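Phosphoribosylaminoimidazole carboxylase (Treponema denticola, PDB 5C5D) catalyses the reversible carboxylation of 5-aminoimidazole ribonucleotide (AIR) with CO2 to 4-carboxy-5-aminoimidazole ribonucleotide (CAIR) in de novo purine biosynthesis. Local coordinates at residues D[5-10]-D[63-68]. The protein carries 1 engineered substitution. Residues are numbered along the deposited sequence; the frame is centred on the assembly and turned at random.
Sequences VIILMG and ITIAGR
Two neighbouring parallel strands in the middle of the PurE sheet meet here: V5 to M9 runs beside I63 to I65, their axes 4.7 Å apart and 16° from parallel. I63 N donates to I6 O at 2.8 Å, and I63 O accepts from L8 N; L8 O then takes the N-H of I65, whose own carbonyl receives G10 N at 2.9 Å, so the pairing carries on to G10, one residue past the end of strand 4-9. The CA-H of M9 also approaches I65 O, a weaker contact beside that N-H bond.

On the face that M9, I63 and I65 turn to helix 15-27, V5, I7 and M9 pack against I63 and I65. With chi1 at 175°, V5 swings CG1 to the far side from its own N and against I63 CD1, 3.7 Å away. Two residues on, I7 CG2 meets I65 CD1 at 3.6 Å, the two side chains crossing at a slant. M9 touches I65 through CB, 3.9 Å from I65 CB, while the end of its bent chain leads away from 63-68.

The other face, with L8 and T64, is covered by helix 72-79; T64 OG1 is hydrogen-bonded to S73 OG and I85 O. Past the strands, G10 nears D38, an engineered residue at a substrate-binding position, and G67 binds substrate: an active site at the C-terminal ends of parallel strands, as in Rossmann-like three-layer α/β folds.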
loop_
_atom_site.group_PDB
_atom_site.type_symbol
_atom_site.label_atom_id
_atom_site.label_comp_id
_atom_site.label_asym_id
_atom_site.label_seq_id
_atom_site.Cartn_x
_atom_site.Cartn_y
_atom_site.Cartn_z
ATOM N N VAL D 5 -13.056 -5.936 -33.592
ATOM C CA VAL D 5 -12.406 -5.984 -32.304
ATOM C C VAL D 5 -12.439 -7.422 -31.820
ATOM O O VAL D 5 -13.503 -8.012 -31.716
ATOM C CB VAL D 5 -13.097 -5.102 -31.263
ATOM C CG1 VAL D 5 -12.451 -5.283 -29.889
ATOM C CG2 VAL D 5 -13.043 -3.641 -31.663
ATOM N N ILE D 6 -11.272 -7.971 -31.529
ATOM C CA ILE D 6 -11.172 -9.312 -31.019
ATOM C C ILE D 6 -11.037 -9.187 -29.517
ATOM O O ILE D 6 -10.072 -8.617 -29.029
ATOM C CB ILE D 6 -9.958 -10.070 -31.589
ATOM C CG1 ILE D 6 -10.053 -10.187 -33.119
ATOM C CG2 ILE D 6 -9.852 -11.426 -30.918
ATOM C CD1 ILE D 6 -9.490 -8.995 -33.906
ATOM N N ILE D 7 -12.008 -9.744 -28.806
ATOM C CA ILE D 7 -11.987 -9.757 -27.346
ATOM C C ILE D 7 -11.485 -11.104 -26.921
ATOM O O ILE D 7 -12.176 -12.106 -27.118
ATOM C CB ILE D 7 -13.376 -9.502 -26.759
ATOM C CG1 ILE D 7 -13.929 -8.190 -27.302
ATOM C CG2 ILE D 7 -13.304 -9.469 -25.224
ATOM C CD1 ILE D 7 -15.391 -7.947 -26.936
ATOM N N LEU D 8 -10.270 -11.155 -26.384
ATOM C CA LEU D 8 -9.635 -12.423 -26.018
ATOM C C LEU D 8 -9.411 -12.499 -24.523
ATOM O O LEU D 8 -8.745 -11.628 -23.940
ATOM C CB LEU D 8 -8.302 -12.587 -26.759
ATOM C CG LEU D 8 -7.487 -13.804 -26.331
ATOM C CD1 LEU D 8 -8.220 -15.116 -26.570
ATOM C CD2 LEU D 8 -6.150 -13.789 -27.056
ATOM N N MET D 9 -9.976 -13.527 -23.894
ATOM C CA MET D 9 -9.885 -13.656 -22.450
ATOM C C MET D 9 -9.139 -14.936 -22.067
ATOM O O MET D 9 -9.188 -15.930 -22.791
ATOM C CB MET D 9 -11.292 -13.662 -21.847
ATOM C CG MET D 9 -12.000 -14.948 -22.072
ATOM S SD MET D 9 -13.762 -14.829 -21.619
ATOM C CE MET D 9 -14.413 -14.120 -23.120
ATOM N N GLY D 10 -8.467 -14.905 -20.922
ATOM C CA GLY D 10 -7.632 -16.011 -20.504
ATOM C C GLY D 10 -8.421 -17.182 -19.988
ATOM O O GLY D 10 -7.933 -18.304 -20.017
ATOM N N ILE D 63 -8.701 -6.635 -27.561
ATOM C CA ILE D 63 -8.903 -6.262 -26.156
ATOM C C ILE D 63 -8.656 -7.533 -25.358
ATOM O O ILE D 63 -9.362 -8.532 -25.535
ATOM C CB ILE D 63 -10.294 -5.683 -25.892
ATOM C CG1 ILE D 63 -10.513 -4.415 -26.710
ATOM C CG2 ILE D 63 -10.481 -5.395 -24.401
ATOM C CD1 ILE D 63 -11.951 -3.839 -26.564
ATOM N N THR D 64 -7.661 -7.494 -24.475
ATOM C CA THR D 64 -7.203 -8.676 -23.765
ATOM C C THR D 64 -7.555 -8.628 -22.290
ATOM O O THR D 64 -7.324 -7.646 -21.604
ATOM C CB THR D 64 -5.700 -8.840 -23.951
ATOM O OG1 THR D 64 -5.074 -7.570 -23.659
ATOM C CG2 THR D 64 -5.412 -9.289 -25.388
ATOM N N ILE D 65 -8.189 -9.702 -21.855
ATOM C CA ILE D 65 -8.740 -9.823 -20.501
ATOM C C ILE D 65 -8.124 -10.978 -19.736
ATOM O O ILE D 65 -8.343 -12.111 -20.089
ATOM C CB ILE D 65 -10.241 -10.083 -20.556
ATOM C CG1 ILE D 65 -10.948 -8.953 -21.315
ATOM C CG2 ILE D 65 -10.844 -10.177 -19.168
ATOM C CD1 ILE D 65 -12.368 -9.367 -21.732
ATOM N N ALA D 66 -7.355 -10.701 -18.690
ATOM C CA ALA D 66 -6.785 -11.770 -17.898
ATOM C C ALA D 66 -6.694 -11.328 -16.452
ATOM O O ALA D 66 -6.213 -10.227 -16.175
ATOM C CB ALA D 66 -5.432 -12.159 -18.405
ATOM N N GLY D 67 -7.150 -12.200 -15.555
ATOM C CA GLY D 67 -7.073 -11.903 -14.140
ATOM C C GLY D 67 -5.751 -12.311 -13.533
ATOM O O GLY D 67 -4.853 -12.826 -14.214
ATOM N N ARG D 68 -5.639 -12.085 -12.225
ATOM C CA ARG D 68 -4.422 -12.381 -11.500
ATOM C C ARG D 68 -3.278 -11.713 -12.194
ATOM O O ARG D 68 -3.438 -10.578 -12.636
ATOM C CB ARG D 68 -4.262 -13.886 -11.355
ATOM C CG ARG D 68 -5.426 -14.431 -10.586
ATOM C CD ARG D 68 -5.243 -15.888 -10.220
ATOM N NE ARG D 68 -6.255 -16.262 -9.247
ATOM C CZ ARG D 68 -6.275 -17.407 -8.580
ATOM N NH1 ARG D 68 -5.332 -18.316 -8.783
ATOM N NH2 ARG D 68 -7.248 -17.637 -7.708
#